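Local coordinates for purine catabolism protein pucG (Bacillus subtilis, PDB 3ISL) that uses pyridoxal 5'-phosphate to move the amino group of (S)-ureidoglycine onto glyoxylate, giving oxalurate and glycine in purine breakdown, at residues M321-C326 with G365-S370; E328-I333 with K360-G365. One frame throughout, in Å; residues are numbered along the deposited sequence.

Interaction 1: M321-C326 with G365-S370; sequences MPVVTC and GTMGYS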
loop_
_atom_site.group_PDB
_atom_site.type_symbol
_atom_site.label_atom_id
_atom_site.label_comp_id
_atom_site.label_asym_id
_atom_site.label_seq_id
_atom_site.Cartn_x
_atom_site.Cartn_y
_atom_site.Cartn_z
ATOM N N MET A 321 -11.834 -3.596 25.684
ATOM C CA MET A 321 -11.394 -2.584 24.711
ATOM C C MET A 321 -12.505 -1.516 24.515
ATOM O O MET A 321 -13.635 -1.856 24.185
ATOM C CB MET A 321 -11.070 -3.266 23.374
ATOM C CG MET A 321 -10.213 -2.408 22.429
ATOM S SD MET A 321 -9.582 -3.252 20.920
ATOM C CE MET A 321 -10.557 -4.658 20.914
ATOM N N PRO A 322 -12.189 -0.225 24.656
ATOM C CA PRO A 322 -13.311 0.766 24.638
ATOM C C PRO A 322 -14.002 0.834 23.261
ATOM O O PRO A 322 -15.247 0.959 23.206
ATOM C CB PRO A 322 -12.628 2.132 24.974
ATOM C CG PRO A 322 -11.323 1.718 25.703
ATOM C CD PRO A 322 -10.886 0.434 24.908
ATOM N N VAL A 323 -13.225 0.594 22.208
ATOM C CA VAL A 323 -13.716 0.790 20.823
ATOM C C VAL A 323 -14.338 -0.429 20.146
ATOM O O VAL A 323 -14.709 -0.363 18.974
ATOM C CB VAL A 323 -12.697 1.555 19.916
ATOM C CG1 VAL A 323 -12.326 2.923 20.583
ATOM C CG2 VAL A 323 -11.410 0.723 19.675
ATOM N N VAL A 324 -14.531 -1.520 20.887
ATOM C CA VAL A 324 -15.199 -2.677 20.318
ATOM C C VAL A 324 -16.068 -3.171 21.426
ATOM O O VAL A 324 -15.671 -3.132 22.582
ATOM C CB VAL A 324 -14.152 -3.773 19.902
ATOM C CG1 VAL A 324 -14.813 -5.064 19.507
ATOM C CG2 VAL A 324 -13.291 -3.268 18.708
ATOM N N THR A 325 -17.233 -3.685 21.055
ATOM C CA THR A 325 -18.194 -4.192 22.001
ATOM C C THR A 325 -18.683 -5.517 21.460
ATOM O O THR A 325 -19.177 -5.572 20.328
ATOM C CB THR A 325 -19.349 -3.172 22.106
ATOM O OG1 THR A 325 -18.800 -2.054 22.769
ATOM C CG2 THR A 325 -20.564 -3.743 22.983
ATOM N N CYS A 326 -18.457 -6.580 22.217
ATOM C CA CYS A 326 -18.717 -7.950 21.767
ATOM C C CYS A 326 -20.048 -8.363 22.368
ATOM O O CYS A 326 -20.164 -8.504 23.596
ATOM C CB CYS A 326 -17.602 -8.922 22.252
ATOM S SG CYS A 326 -15.971 -8.479 21.687
ATOM N N GLY A 365 -17.983 -2.148 16.378
ATOM C CA GLY A 365 -16.878 -1.172 16.480
ATOM C C GLY A 365 -17.486 0.206 16.685
ATOM O O GLY A 365 -18.599 0.482 16.160
ATOM N N THR A 366 -16.847 1.049 17.501
ATOM C CA THR A 366 -17.250 2.473 17.650
ATOM C C THR A 366 -15.914 3.190 17.538
ATOM O O THR A 366 -15.363 3.582 18.532
ATOM C CB THR A 366 -17.907 2.791 19.057
ATOM O OG1 THR A 366 -17.157 2.134 20.087
ATOM C CG2 THR A 366 -19.341 2.299 19.138
ATOM N N MET A 367 -15.373 3.309 16.325
ATOM C CA MET A 367 -14.040 3.837 16.092
ATOM C C MET A 367 -14.055 5.084 15.206
ATOM O O MET A 367 -14.711 5.068 14.148
ATOM C CB MET A 367 -13.200 2.777 15.300
ATOM C CG MET A 367 -12.952 1.437 16.087
ATOM S SD MET A 367 -12.299 0.238 14.949
ATOM C CE MET A 367 -11.340 -0.805 16.088
ATOM N N GLY A 368 -13.268 6.125 15.556
ATOM C CA GLY A 368 -13.088 7.200 14.646
ATOM C C GLY A 368 -14.381 7.903 14.256
ATOM O O GLY A 368 -15.249 8.185 15.110
ATOM N N TYR A 369 -14.536 8.177 12.967
ATOM C CA TYR A 369 -15.692 8.950 12.492
ATOM C C TYR A 369 -17.001 8.172 12.697
ATOM O O TYR A 369 -18.060 8.770 12.785
ATOM C CB TYR A 369 -15.529 9.278 11.007
ATOM C CG TYR A 369 -16.599 10.261 10.557
ATOM C CD1 TYR A 369 -16.546 11.616 10.981
ATOM C CD2 TYR A 369 -17.664 9.844 9.789
ATOM C CE1 TYR A 369 -17.518 12.517 10.617
ATOM C CE2 TYR A 369 -18.679 10.755 9.425
ATOM C CZ TYR A 369 -18.601 12.079 9.862
ATOM O OH TYR A 369 -19.580 12.984 9.474
ATOM N N SER A 370 -16.935 6.834 12.653
ATOM C CA SER A 370 -18.073 5.940 12.985
ATOM C C SER A 370 -18.534 6.011 14.464
ATOM O O SER A 370 -19.691 5.586 14.847
ATOM C CB SER A 370 -17.629 4.500 12.644
ATOM O OG SER A 370 -17.753 4.261 11.219
#
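V324 and G365 face each other as an antiparallel, non-hydrogen-bonded pair, their CA atoms 4.5 Å apart, and one step outward T366 N donates to V323 O over 3.0 Å in a nearly straight bond (167°). The donor stands above the carbonyl plane, and G365 CA adds a CA-H...O contact to the same oxygen at 3.4 Å. Beyond this bond the chains part, and the M367 side chain runs back against V323 and V324. Its CG lies beside the backbone N, anti to the carbonyl carbon (chi1 -64°), and the extended chain crosses V323 at about a right angle: M367 CG meets V323 CB at 3.8 Å, and M367 CE reaches V323 CG2 at 3.9 Å. The same methyl, M367 CE, also packs on V324 CG2 at 4.1 Å, these side chains lying side by side. Cutting M367 back to an alanine would probably open a gap beside V323 CG2 and V324 CG2 and remove a neighbour of K198, to which pyridoxal phosphate attaches in the enzyme, though not in this model. V323 also touches H295 of helix 288-308. One backbone N-H thus satisfies the V323 carbonyl, while apolar contacts join the strand end to the cofactor surroundings.

Interaction 2: E328-I333 with K360-G365; sequences EIPGGI and KIWRIG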
loop_
_atom_site.group_PDB
_atom_site.type_symbol
_atom_site.label_atom_id
_atom_site.label_comp_id
_atom_site.label_asym_id
_atom_site.label_seq_id
_atom_site.Cartn_x
_atom_site.Cartn_y
_atom_site.Cartn_z
ATOM N N GLU A 328 -23.145 -10.982 22.787
ATOM C CA GLU A 328 -23.411 -12.417 22.741
ATOM C C GLU A 328 -24.641 -12.669 21.880
ATOM O O GLU A 328 -25.696 -12.046 22.094
ATOM C CB GLU A 328 -23.541 -13.028 24.173
ATOM C CG GLU A 328 -22.159 -13.301 24.827
ATOM C CD GLU A 328 -22.177 -13.791 26.291
ATOM O OE1 GLU A 328 -21.058 -14.087 26.806
ATOM O OE2 GLU A 328 -23.274 -13.890 26.914
ATOM N N ILE A 329 -24.479 -13.558 20.895
ATOM C CA ILE A 329 -25.577 -14.052 20.077
ATOM C C ILE A 329 -26.439 -15.001 20.917
ATOM O O ILE A 329 -25.995 -16.041 21.380
ATOM C CB ILE A 329 -25.071 -14.754 18.776
ATOM C CG1 ILE A 329 -24.224 -13.762 17.935
ATOM C CG2 ILE A 329 -26.259 -15.356 17.962
ATOM C CD1 ILE A 329 -23.330 -14.422 16.862
ATOM N N PRO A 330 -27.690 -14.635 21.122
ATOM C CA PRO A 330 -28.597 -15.495 21.943
ATOM C C PRO A 330 -28.832 -16.870 21.304
ATOM O O PRO A 330 -28.812 -16.997 20.068
ATOM C CB PRO A 330 -29.895 -14.703 21.973
ATOM C CG PRO A 330 -29.558 -13.295 21.353
ATOM C CD PRO A 330 -28.362 -13.481 20.499
ATOM N N GLY A 331 -29.034 -17.895 22.126
ATOM C CA GLY A 331 -29.274 -19.266 21.625
ATOM C C GLY A 331 -30.441 -19.318 20.644
ATOM O O GLY A 331 -31.440 -18.604 20.830
ATOM N N GLY A 332 -30.327 -20.135 19.590
ATOM C CA GLY A 332 -31.398 -20.235 18.568
ATOM C C GLY A 332 -31.517 -19.076 17.551
ATOM O O GLY A 332 -32.524 -18.958 16.808
ATOM N N ILE A 333 -30.505 -18.206 17.508
ATOM C CA ILE A 333 -30.519 -17.112 16.539
ATOM C C ILE A 333 -29.292 -17.248 15.653
ATOM O O ILE A 333 -28.177 -17.368 16.148
ATOM C CB ILE A 333 -30.574 -15.729 17.216
ATOM C CG1 ILE A 333 -32.004 -15.429 17.676
ATOM C CG2 ILE A 333 -30.136 -14.638 16.246
ATOM C CD1 ILE A 333 -32.096 -14.434 18.816
ATOM N N LYS A 360 -20.522 -17.108 18.252
ATOM C CA LYS A 360 -20.764 -16.736 19.658
ATOM C C LYS A 360 -21.071 -15.263 19.819
ATOM O O LYS A 360 -21.797 -14.886 20.713
ATOM C CB LYS A 360 -19.557 -17.091 20.546
ATOM C CG LYS A 360 -19.388 -18.611 20.766
ATOM C CD LYS A 360 -17.958 -18.961 21.184
ATOM C CE LYS A 360 -17.579 -18.282 22.529
ATOM N NZ LYS A 360 -17.659 -19.160 23.746
ATOM N N ILE A 361 -20.459 -14.424 18.981
ATOM C CA ILE A 361 -20.514 -12.984 19.214
ATOM C C ILE A 361 -20.653 -12.202 17.943
ATOM O O ILE A 361 -20.155 -12.608 16.885
ATOM C CB ILE A 361 -19.239 -12.411 19.975
ATOM C CG1 ILE A 361 -17.912 -12.874 19.350
ATOM C CG2 ILE A 361 -19.300 -12.677 21.454
ATOM C CD1 ILE A 361 -16.656 -11.988 19.757
ATOM N N TRP A 362 -21.319 -11.065 18.042
ATOM C CA TRP A 362 -21.098 -10.008 17.023
ATOM C C TRP A 362 -20.160 -9.041 17.636
ATOM O O TRP A 362 -20.158 -8.919 18.841
ATOM C CB TRP A 362 -22.355 -9.238 16.653
ATOM C CG TRP A 362 -23.486 -10.059 16.114
ATOM C CD1 TRP A 362 -23.622 -10.599 14.834
ATOM C CD2 TRP A 362 -24.701 -10.368 16.817
ATOM N NE1 TRP A 362 -24.872 -11.248 14.729
ATOM C CE2 TRP A 362 -25.540 -11.119 15.926
ATOM C CE3 TRP A 362 -25.154 -10.106 18.122
ATOM C CZ2 TRP A 362 -26.824 -11.622 16.324
ATOM C CZ3 TRP A 362 -26.427 -10.596 18.520
ATOM C CH2 TRP A 362 -27.235 -11.369 17.621
ATOM N N ARG A 363 -19.377 -8.334 16.811
ATOM C CA ARG A 363 -18.510 -7.285 17.316
ATOM C C ARG A 363 -18.938 -5.939 16.743
ATOM O O ARG A 363 -18.951 -5.740 15.535
ATOM C CB ARG A 363 -17.035 -7.583 16.995
ATOM C CG ARG A 363 -16.548 -8.874 17.609
ATOM C CD ARG A 363 -15.138 -9.182 17.177
ATOM N NE ARG A 363 -15.125 -9.650 15.811
ATOM C CZ ARG A 363 -14.200 -9.317 14.917
ATOM N NH1 ARG A 363 -13.188 -8.534 15.233
ATOM N NH2 ARG A 363 -14.286 -9.803 13.699
ATOM N N ILE A 364 -19.271 -4.992 17.615
ATOM C CA ILE A 364 -19.721 -3.707 17.108
ATOM C C ILE A 364 -18.565 -2.742 17.431
ATOM O O ILE A 364 -18.222 -2.587 18.598
ATOM C CB ILE A 364 -21.008 -3.250 17.722
ATOM C CG1 ILE A 364 -22.098 -4.348 17.563
ATOM C CG2 ILE A 364 -21.434 -1.811 17.177
ATOM C CD1 ILE A 364 -23.482 -4.005 18.142
ATOM N N GLY A 365 -17.983 -2.148 16.378
ATOM C CA GLY A 365 -16.878 -1.172 16.480
ATOM C C GLY A 365 -17.486 0.206 16.685
ATOM O O GLY A 365 -18.599 0.482 16.160
#
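I329 sends CG1 to the side of its own backbone N (chi1 -59°), which carries that carbon over the indole of W362; the tryptophan in turn holds CG anti to its carbonyl carbon, with the ring turned across the bond to offer a face. The result is a CH-pi contact: I329 CG1 sits 3.5 Å from the centroid of the W362 six-membered ring, only 8° off the ring normal. The other branches spread from there. I329 CD1 continues past the indole to the backbone, 3.6 Å from I361 N, while I329 CG2 lies off the rim, 4.1 Å from W362 CZ2. P330 CD approaches W362 CH2 obliquely at 3.7 Å, and I333 CG2 lies at the ring edge, near its plane. This is the end of a two-stranded antiparallel sheet, strands 324-328 and 361-365, from which the long connection through helix 335-346 departs and to which it returns. E328 and I361 form its last non-hydrogen-bonded pair, and I329 N donates to K360 O at 3.0 Å (166°), from above the carbonyl plane; E328 CA adds a CA-H...O contact to the same oxygen. Past that bond the chain leaves the sheet through a type II turn from P330 to I333, with G332 at positive phi. W362 NE1 is bonded to G335 O and its ring touches V338, so the indole is gripped by the start of that helix as well. E328 and K360 extend outward near each other, their charged ends too far apart for a salt bridge.

Interactions 1 and 2 sit at the two ends of the same antiparallel pair of strands, 324-328 and 361-365, with centres about 16 Å apart and G365 common to both. Between them T325 O and I364 N, 2.8 Å apart, probably form a hydrogen bond, and the sulfur of C326 packs against I361 and R363. Each end uses one backbone bond beside a non-hydrogen-bonded pair, but the side chains differ with place. Interaction 1 is buried, its centre about 10 Å from the centre of the chain, with aliphatic and thioether groups close to the cofactor; interaction 2 is partly exposed, its centre about 22 Å from the centre of the chain, where an aromatic face receives the aliphatic contacts and charged side chains border the surface.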